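Local coordinates for protein probable ribosomal RNA small subunit methyltransferase (PDB 3DMH) that methylates the N2 amino group of a guanosine in 16S ribosomal RNA, taking the methyl group from S-adenosylmethionine, at residues G195-F207 against A266-L280. Residues are numbered along the deposited sequence; the frame is centred on the assembly and turned at random.
Sequences GAEYTFHHLPGVF and ASVLSLQKGLEANAL. With SAM (S-adenosylmethionine), chain D.
Asn278, just past the end of helix 266-277, faces the backbone of Thr199 with its carboxamide and pairs with both of its polar groups. Followed outward, CB leads to CG, placed anti to the carbonyl carbon (chi1 -69°), which turns the carboxamide toward the strand. At the tip, OD1 lies 3.5 Å from Tyr198 CA and accepts from Thr199 N at 3.0 Å, on a lone pair in its carbonyl plane, while ND2 donates to Thr199 O at 2.7 Å. The second ND2 hydrogen goes to Gly274 O, nearly straight (174°), and both acceptors lie in the amide plane; with one N-H at OD1 and two carbonyls at ND2, only one flip fits. A water also donates to OD1 and to Glu197 O.

Strand and helix run roughly antiparallel (148°). Midway, the extended Lys273 chain crosses the His201 side chain at about a right angle, CE 3.5 Å from CD2, and Ala277 CB touches His201 CE1. Farther on, Ser270 OG accepts from Leu203 N at 3.0 Å and donates to Ala266 O. A water joins Phe207 N, Ser267 OG (also bonded to Asp264) and O3' of S-adenosylmethionine, whose methyl CE sits over the Phe207 ring. Asn278 and Ser270 thus satisfy backbone groups of strand and following turn, binding both to the helix beside the cofactor pocket.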
ATOM      1  N   GLY A 195      -9.591  21.187  16.928  1.00 25.20           N
ATOM      2  CA  GLY A 195      -9.229  21.793  18.216  1.00 24.90           C
ATOM      3  C   GLY A 195      -8.220  21.036  19.070  1.00 24.85           C
ATOM      4  O   GLY A 195      -8.061  21.348  20.256  1.00 25.67           O
ATOM      5  N   ALA A 196      -7.545  20.044  18.476  1.00 24.48           N
ATOM      6  CA  ALA A 196      -6.560  19.237  19.201  1.00 24.09           C
ATOM      7  C   ALA A 196      -5.293  19.029  18.378  1.00 23.74           C
ATOM      8  O   ALA A 196      -5.351  18.948  17.154  1.00 23.88           O
ATOM      9  CB  ALA A 196      -7.160  17.896  19.609  1.00 24.29           C
ATOM     10  N   GLU A 197      -4.159  18.939  19.065  1.00 23.46           N
ATOM     11  CA  GLU A 197      -2.854  18.806  18.421  1.00 23.80           C
ATOM     12  C   GLU A 197      -2.444  17.362  18.256  1.00 22.96           C
ATOM     13  O   GLU A 197      -2.519  16.588  19.212  1.00 23.09           O
ATOM     14  CB  GLU A 197      -1.779  19.500  19.254  1.00 24.21           C
ATOM     15  CG  GLU A 197      -1.891  21.008  19.279  1.00 26.27           C
ATOM     16  CD  GLU A 197      -1.657  21.645  17.915  1.00 29.78           C
ATOM     17  OE1 GLU A 197      -0.842  21.113  17.122  1.00 31.08           O
ATOM     18  OE2 GLU A 197      -2.291  22.693  17.650  1.00 32.01           O
ATOM     19  N   TYR A 198      -1.986  17.022  17.049  1.00 22.23           N
ATOM     20  CA  TYR A 198      -1.470  15.685  16.734  1.00 21.72           C
ATOM     21  C   TYR A 198      -0.089  15.789  16.110  1.00 21.99           C
ATOM     22  O   TYR A 198       0.185  16.713  15.343  1.00 22.67           O
ATOM     23  CB  TYR A 198      -2.413  14.942  15.775  1.00 21.62           C
ATOM     24  CG  TYR A 198      -3.805  14.768  16.330  1.00 20.75           C
ATOM     25  CD1 TYR A 198      -4.142  13.648  17.092  1.00 22.22           C
ATOM     26  CD2 TYR A 198      -4.774  15.749  16.138  1.00 21.44           C
ATOM     27  CE1 TYR A 198      -5.417  13.502  17.622  1.00 21.63           C
ATOM     28  CE2 TYR A 198      -6.042  15.614  16.668  1.00 20.44           C
ATOM     29  CZ  TYR A 198      -6.359  14.497  17.413  1.00 21.79           C
ATOM     30  OH  TYR A 198      -7.626  14.377  17.934  1.00 22.20           O
ATOM     31  N   THR A 199       0.784  14.838  16.440  1.00 20.75           N
ATOM     32  CA  THR A 199       2.047  14.698  15.731  1.00 20.51           C
ATOM     33  C   THR A 199       2.025  13.365  15.020  1.00 20.11           C
ATOM     34  O   THR A 199       2.078  12.313  15.660  1.00 20.83           O
ATOM     35  CB  THR A 199       3.260  14.769  16.667  1.00 20.63           C
ATOM     36  OG1 THR A 199       3.261  16.042  17.332  1.00 21.81           O
ATOM     37  CG2 THR A 199       4.549  14.637  15.878  1.00 22.01           C
ATOM     38  N   PHE A 200       1.954  13.430  13.700  1.00 18.98           N
ATOM     39  CA  PHE A 200       1.989  12.224  12.878  1.00 19.12           C
ATOM     40  C   PHE A 200       3.415  11.803  12.550  1.00 19.02           C
ATOM     41  O   PHE A 200       4.320  12.633  12.422  1.00 19.96           O
ATOM     42  CB  PHE A 200       1.160  12.410  11.613  1.00 19.60           C
ATOM     43  CG  PHE A 200      -0.293  12.668  11.881  1.00 18.61           C
ATOM     44  CD1 PHE A 200      -1.169  11.618  12.132  1.00 19.46           C
ATOM     45  CD2 PHE A 200      -0.785  13.968  11.913  1.00 19.29           C
ATOM     46  CE1 PHE A 200      -2.517  11.855  12.388  1.00 19.43           C
ATOM     47  CE2 PHE A 200      -2.128  14.225  12.176  1.00 19.61           C
ATOM     48  CZ  PHE A 200      -3.004  13.161  12.408  1.00 20.63           C
ATOM     49  N   HIS A 201       3.602  10.493  12.415  1.00 18.80           N
ATOM     50  CA  HIS A 201       4.908   9.903  12.157  1.00 18.29           C
ATOM     51  C   HIS A 201       4.718   8.942  11.023  1.00 18.58           C
ATOM     52  O   HIS A 201       3.757   8.178  11.011  1.00 18.51           O
ATOM     53  CB  HIS A 201       5.396   9.124  13.366  1.00 18.93           C
ATOM     54  CG  HIS A 201       5.859   9.997  14.486  1.00 19.07           C
ATOM     55  ND1 HIS A 201       4.993  10.651  15.340  1.00 22.47           N
ATOM     56  CD2 HIS A 201       7.106  10.356  14.869  1.00 19.27           C
ATOM     57  CE1 HIS A 201       5.692  11.356  16.214  1.00 21.60           C
ATOM     58  NE2 HIS A 201       6.975  11.197  15.948  1.00 23.39           N
ATOM     59  N   HIS A 202       5.623   8.991  10.063  1.00 18.45           N
ATOM     60  CA  HIS A 202       5.520   8.056   8.948  1.00 18.27           C
ATOM     61  C   HIS A 202       6.825   7.746   8.249  1.00 18.43           C
ATOM     62  O   HIS A 202       7.789   8.532   8.263  1.00 18.00           O
ATOM     63  CB  HIS A 202       4.456   8.523   7.946  1.00 19.44           C
ATOM     64  CG  HIS A 202       4.761   9.838   7.312  1.00 22.51           C
ATOM     65  ND1 HIS A 202       5.725   9.983   6.337  1.00 25.60           N
ATOM     66  CD2 HIS A 202       4.236  11.069   7.514  1.00 25.60           C
ATOM     67  CE1 HIS A 202       5.777  11.248   5.963  1.00 26.00           C
ATOM     68  NE2 HIS A 202       4.888  11.928   6.663  1.00 27.38           N
ATOM     69  N   LEU A 203       6.832   6.555   7.651  1.00 17.78           N
ATOM     70  CA  LEU A 203       7.906   6.094   6.793  1.00 18.15           C
ATOM     71  C   LEU A 203       7.672   6.588   5.362  1.00 18.54           C
ATOM     72  O   LEU A 203       6.621   7.197   5.071  1.00 19.01           O
ATOM     73  CB  LEU A 203       7.971   4.559   6.834  1.00 17.57           C
ATOM     74  CG  LEU A 203       8.420   3.951   8.164  1.00 18.65           C
ATOM     75  CD1 LEU A 203       8.030   2.468   8.191  1.00 19.49           C
ATOM     76  CD2 LEU A 203       9.917   4.082   8.341  1.00 17.51           C
ATOM     77  N   PRO A 204       8.654   6.358   4.461  1.00 19.17           N
ATOM     78  CA  PRO A 204       8.447   6.801   3.087  1.00 18.65           C
ATOM     79  C   PRO A 204       7.318   6.058   2.377  1.00 19.27           C
ATOM     80  O   PRO A 204       7.023   4.898   2.705  1.00 19.75           O
ATOM     81  CB  PRO A 204       9.776   6.461   2.393  1.00 19.23           C
ATOM     82  CG  PRO A 204      10.783   6.311   3.478  1.00 19.38           C
ATOM     83  CD  PRO A 204       9.998   5.774   4.658  1.00 19.03           C
ATOM     84  N   GLY A 205       6.684   6.758   1.438  1.00 19.58           N
ATOM     85  CA  GLY A 205       5.769   6.126   0.481  1.00 20.32           C
ATOM     86  C   GLY A 205       4.304   6.187   0.870  1.00 21.21           C
ATOM     87  O   GLY A 205       3.411   5.811   0.078  1.00 22.87           O
ATOM     88  N   VAL A 206       4.036   6.625   2.095  1.00 20.01           N
ATOM     89  CA  VAL A 206       2.655   6.695   2.587  1.00 19.57           C
ATOM     90  C   VAL A 206       1.850   7.728   1.811  1.00 19.47           C
ATOM     91  O   VAL A 206       2.421   8.677   1.216  1.00 20.10           O
ATOM     92  CB  VAL A 206       2.596   7.024   4.108  1.00 19.81           C
ATOM     93  CG1 VAL A 206       3.365   5.985   4.899  1.00 19.90           C
ATOM     94  CG2 VAL A 206       3.133   8.440   4.369  1.00 18.89           C
ATOM     95  N   PHE A 207       0.530   7.541   1.807  1.00 19.92           N
ATOM     96  CA  PHE A 207      -0.340   8.563   1.219  1.00 19.48           C
ATOM     97  C   PHE A 207      -0.242   9.849   2.039  1.00 19.15           C
ATOM     98  O   PHE A 207      -0.298   9.820   3.278  1.00 19.07           O
ATOM     99  CB  PHE A 207      -1.790   8.085   1.209  1.00 19.89           C
ATOM    100  CG  PHE A 207      -2.761   9.135   0.756  1.00 21.08           C
ATOM    101  CD1 PHE A 207      -2.863   9.447  -0.589  1.00 20.47           C
ATOM    102  CD2 PHE A 207      -3.575   9.810   1.675  1.00 22.00           C
ATOM    103  CE1 PHE A 207      -3.762  10.428  -1.029  1.00 23.57           C
ATOM    104  CE2 PHE A 207      -4.482  10.785   1.252  1.00 22.59           C
ATOM    105  CZ  PHE A 207      -4.567  11.087  -0.110  1.00 21.40           C
ATOM    106  N   ALA A 266       4.277  -0.342   5.400  1.00 16.41           N
ATOM    107  CA  ALA A 266       4.936   0.922   5.815  1.00 16.45           C
ATOM    108  C   ALA A 266       3.913   1.831   6.510  1.00 17.42           C
ATOM    109  O   ALA A 266       4.210   2.489   7.513  1.00 17.59           O
ATOM    110  CB  ALA A 266       5.573   1.608   4.612  1.00 17.99           C
ATOM    111  N   SER A 267       2.690   1.851   5.987  1.00 16.93           N
ATOM    112  CA  SER A 267       1.622   2.649   6.547  1.00 18.09           C
ATOM    113  C   SER A 267       1.151   2.115   7.899  1.00 18.24           C
ATOM    114  O   SER A 267       0.904   2.894   8.826  1.00 18.16           O
ATOM    115  CB  SER A 267       0.454   2.738   5.560  1.00 18.60           C
ATOM    116  OG  SER A 267       0.852   3.520   4.430  1.00 19.21           O
ATOM    117  N   VAL A 268       1.053   0.791   8.034  1.00 17.72           N
ATOM    118  CA  VAL A 268       0.690   0.182   9.317  1.00 18.11           C
ATOM    119  C   VAL A 268       1.691   0.597  10.400  1.00 17.57           C
ATOM    120  O   VAL A 268       1.304   1.012  11.505  1.00 18.71           O
ATOM    121  CB  VAL A 268       0.667  -1.347   9.214  1.00 18.40           C
ATOM    122  CG1 VAL A 268       0.513  -2.004  10.592  1.00 19.51           C
ATOM    123  CG2 VAL A 268      -0.456  -1.779   8.299  1.00 19.19           C
ATOM    124  N   LEU A 269       2.979   0.490  10.087  1.00 17.81           N
ATOM    125  CA  LEU A 269       4.027   0.847  11.068  1.00 17.72           C
ATOM    126  C   LEU A 269       3.979   2.326  11.406  1.00 18.45           C
ATOM    127  O   LEU A 269       4.216   2.726  12.550  1.00 18.38           O
ATOM    128  CB  LEU A 269       5.416   0.495  10.546  1.00 17.65           C
ATOM    129  CG  LEU A 269       5.630  -1.014  10.326  1.00 19.29           C
ATOM    130  CD1 LEU A 269       6.930  -1.273   9.579  1.00 20.63           C
ATOM    131  CD2 LEU A 269       5.626  -1.786  11.650  1.00 21.49           C
ATOM    132  N   SER A 270       3.660   3.134  10.399  1.00 18.21           N
ATOM    133  CA  SER A 270       3.485   4.579  10.608  1.00 18.04           C
ATOM    134  C   SER A 270       2.358   4.890  11.581  1.00 18.18           C
ATOM    135  O   SER A 270       2.551   5.665  12.531  1.00 18.44           O
ATOM    136  CB  SER A 270       3.243   5.280   9.278  1.00 18.47           C
ATOM    137  OG  SER A 270       4.353   5.097   8.413  1.00 18.24           O
ATOM    138  N   LEU A 271       1.195   4.268  11.355  1.00 18.62           N
ATOM    139  CA  LEU A 271       0.080   4.415  12.284  1.00 19.51           C
ATOM    140  C   LEU A 271       0.465   3.984  13.706  1.00 18.78           C
ATOM    141  O   LEU A 271       0.120   4.662  14.670  1.00 19.12           O
ATOM    142  CB  LEU A 271      -1.112   3.598  11.793  1.00 19.71           C
ATOM    143  CG  LEU A 271      -2.341   3.521  12.710  1.00 20.13           C
ATOM    144  CD1 LEU A 271      -2.876   4.933  13.046  1.00 21.88           C
ATOM    145  CD2 LEU A 271      -3.424   2.657  12.069  1.00 21.24           C
ATOM    146  N   GLN A 272       1.168   2.855  13.833  1.00 18.25           N
ATOM    147  CA  GLN A 272       1.550   2.361  15.159  1.00 18.74           C
ATOM    148  C   GLN A 272       2.431   3.369  15.889  1.00 18.97           C
ATOM    149  O   GLN A 272       2.238   3.614  17.092  1.00 18.91           O
ATOM    150  CB  GLN A 272       2.228   0.989  15.035  1.00 18.49           C
ATOM    151  CG  GLN A 272       1.219  -0.114  14.712  1.00 18.77           C
ATOM    152  CD  GLN A 272       1.844  -1.456  14.374  1.00 20.03           C
ATOM    153  OE1 GLN A 272       3.032  -1.551  14.066  1.00 23.62           O
ATOM    154  NE2 GLN A 272       1.038  -2.503  14.420  1.00 22.10           N
ATOM    155  N   LYS A 273       3.389   3.961  15.175  1.00 19.38           N
ATOM    156  CA  LYS A 273       4.287   4.945  15.801  1.00 19.93           C
ATOM    157  C   LYS A 273       3.516   6.203  16.182  1.00 19.66           C
ATOM    158  O   LYS A 273       3.731   6.757  17.268  1.00 19.85           O
ATOM    159  CB  LYS A 273       5.475   5.300  14.895  1.00 19.97           C
ATOM    160  CG  LYS A 273       6.503   6.250  15.553  1.00 21.22           C
ATOM    161  CD  LYS A 273       7.799   6.312  14.769  1.00 22.57           C
ATOM    162  CE  LYS A 273       8.763   7.346  15.360  1.00 24.85           C
ATOM    163  NZ  LYS A 273      10.083   7.329  14.658  1.00 28.21           N
ATOM    164  N   GLY A 274       2.601   6.635  15.311  1.00 19.33           N
ATOM    165  CA  GLY A 274       1.780   7.818  15.622  1.00 19.38           C
ATOM    166  C   GLY A 274       0.887   7.619  16.839  1.00 19.78           C
ATOM    167  O   GLY A 274       0.797   8.500  17.696  1.00 19.06           O
ATOM    168  N   LEU A 275       0.230   6.460  16.931  1.00 19.39           N
ATOM    169  CA  LEU A 275      -0.607   6.154  18.116  1.00 20.04           C
ATOM    170  C   LEU A 275       0.207   6.213  19.408  1.00 19.95           C
ATOM    171  O   LEU A 275      -0.227   6.815  20.421  1.00 19.63           O
ATOM    172  CB  LEU A 275      -1.263   4.766  17.985  1.00 19.41           C
ATOM    173  CG  LEU A 275      -2.363   4.661  16.918  1.00 20.82           C
ATOM    174  CD1 LEU A 275      -2.632   3.210  16.569  1.00 21.85           C
ATOM    175  CD2 LEU A 275      -3.647   5.424  17.343  1.00 19.14           C
ATOM    176  N   GLU A 276       1.402   5.625  19.369  1.00 20.48           N
ATOM    177  CA  GLU A 276       2.308   5.613  20.523  1.00 21.82           C
ATOM    178  C   GLU A 276       2.737   7.015  20.909  1.00 21.64           C
ATOM    179  O   GLU A 276       2.738   7.368  22.096  1.00 21.79           O
ATOM    180  CB  GLU A 276       3.557   4.803  20.193  1.00 22.93           C
ATOM    181  CG  GLU A 276       3.326   3.313  20.079  1.00 26.73           C
ATOM    182  CD  GLU A 276       4.458   2.592  19.347  1.00 33.28           C
ATOM    183  OE1 GLU A 276       5.588   3.148  19.285  1.00 36.51           O
ATOM    184  OE2 GLU A 276       4.220   1.465  18.848  1.00 35.14           O
ATOM    185  N   ALA A 277       3.104   7.805  19.902  1.00 21.28           N
ATOM    186  CA  ALA A 277       3.628   9.156  20.121  1.00 21.26           C
ATOM    187  C   ALA A 277       2.586  10.106  20.705  1.00 21.51           C
ATOM    188  O   ALA A 277       2.930  11.098  21.357  1.00 21.35           O
ATOM    189  CB  ALA A 277       4.176   9.720  18.817  1.00 20.81           C
ATOM    190  N   ASN A 278       1.313   9.800  20.460  1.00 21.16           N
ATOM    191  CA  ASN A 278       0.210  10.657  20.896  1.00 21.88           C
ATOM    192  C   ASN A 278      -0.555  10.137  22.146  1.00 22.42           C
ATOM    193  O   ASN A 278      -1.658  10.644  22.428  1.00 22.45           O
ATOM    194  CB  ASN A 278      -0.726  10.946  19.705  1.00 21.61           C
ATOM    195  CG  ASN A 278      -0.070  11.840  18.647  1.00 21.19           C
ATOM    196  OD1 ASN A 278      -0.222  13.069  18.680  1.00 23.72           O
ATOM    197  ND2 ASN A 278       0.703  11.239  17.738  1.00 19.70           N
ATOM    198  N   ALA A 279       0.008   9.109  22.847  1.00 24.14           N
ATOM    199  CA  ALA A 279      -0.664   8.529  24.042  1.00 23.51           C
ATOM    200  C   ALA A 279      -2.070   8.039  23.754  1.00 24.35           C
ATOM    201  O   ALA A 279      -3.028   8.221  24.518  1.00 22.76           O
ATOM    202  CB  ALA A 279      -0.630   9.498  25.245  1.00 24.98           C
ATOM    203  N   LEU A 280      -2.192   7.400  22.582  1.00 22.95           N
ATOM    204  CA  LEU A 280      -3.492   6.887  22.027  1.00 23.43           C
ATOM    205  C   LEU A 280      -3.491   5.390  21.704  1.00 23.26           C
ATOM    206  O   LEU A 280      -2.464   4.844  21.306  1.00 24.10           O
ATOM    207  CB  LEU A 280      -3.876   7.648  20.744  1.00 23.32           C
ATOM    208  CG  LEU A 280      -4.293   9.123  20.865  1.00 22.36           C
ATOM    209  CD1 LEU A 280      -4.402   9.793  19.501  1.00 23.54           C
ATOM    210  CD2 LEU A 280      -5.616   9.250  21.632  1.00 22.19           C
TER
HETATM  211  N   SAM D 384      -7.003   7.226   5.872  1.00 16.82           N
HETATM  212  CA  SAM D 384      -5.704   7.868   5.471  1.00 17.87           C
HETATM  213  C   SAM D 384      -5.908   9.364   5.362  1.00 18.59           C
HETATM  214  O   SAM D 384      -7.083   9.756   5.366  1.00 19.76           O
HETATM  215  OXT SAM D 384      -4.924  10.113   5.239  1.00 19.44           O
HETATM  216  CB  SAM D 384      -5.217   7.343   4.118  1.00 17.79           C
HETATM  217  CG  SAM D 384      -6.166   7.562   2.937  1.00 17.65           C
HETATM  218  SD  SAM D 384      -5.420   7.006   1.371  1.00 19.20           S
HETATM  219  CE  SAM D 384      -6.374   7.959   0.155  1.00 19.57           C
HETATM  220  C5' SAM D 384      -6.086   5.342   1.074  1.00 17.16           C
HETATM  221  C4' SAM D 384      -5.398   4.284   1.920  1.00 15.33           C
HETATM  222  O4' SAM D 384      -5.958   3.045   1.491  1.00 13.93           O
HETATM  223  C3' SAM D 384      -3.875   4.202   1.746  1.00 14.02           C
HETATM  224  O3' SAM D 384      -3.196   4.304   2.992  1.00 13.83           O
HETATM  225  C2' SAM D 384      -3.673   2.842   1.070  1.00 13.48           C
HETATM  226  O2' SAM D 384      -2.441   2.204   1.347  1.00 14.54           O
HETATM  227  C1' SAM D 384      -4.902   2.112   1.605  1.00 13.93           C
HETATM  228  N9  SAM D 384      -5.195   0.918   0.837  1.00 11.94           N
HETATM  229  C8  SAM D 384      -4.983   0.672  -0.518  1.00 13.52           C
HETATM  230  N7  SAM D 384      -5.435  -0.570  -0.819  1.00 12.59           N
HETATM  231  C5  SAM D 384      -5.919  -1.127   0.347  1.00 11.05           C
HETATM  232  C6  SAM D 384      -6.462  -2.377   0.665  1.00 11.86           C
HETATM  233  N6  SAM D 384      -6.582  -3.340  -0.259  1.00 12.42           N
HETATM  234  N1  SAM D 384      -6.853  -2.596   1.966  1.00 12.34           N
HETATM  235  C2  SAM D 384      -6.708  -1.633   2.939  1.00 12.71           C
HETATM  236  N3  SAM D 384      -6.119  -0.403   2.664  1.00 12.22           N
HETATM  237  C4  SAM D 384      -5.757  -0.181   1.381  1.00 11.34           C
HETATM  238  O   HOH W   1      -1.555  14.234  20.621  0.60 31.95           O
HETATM  239  O   HOH W   2      -0.747   5.469   3.395  1.00 15.83           O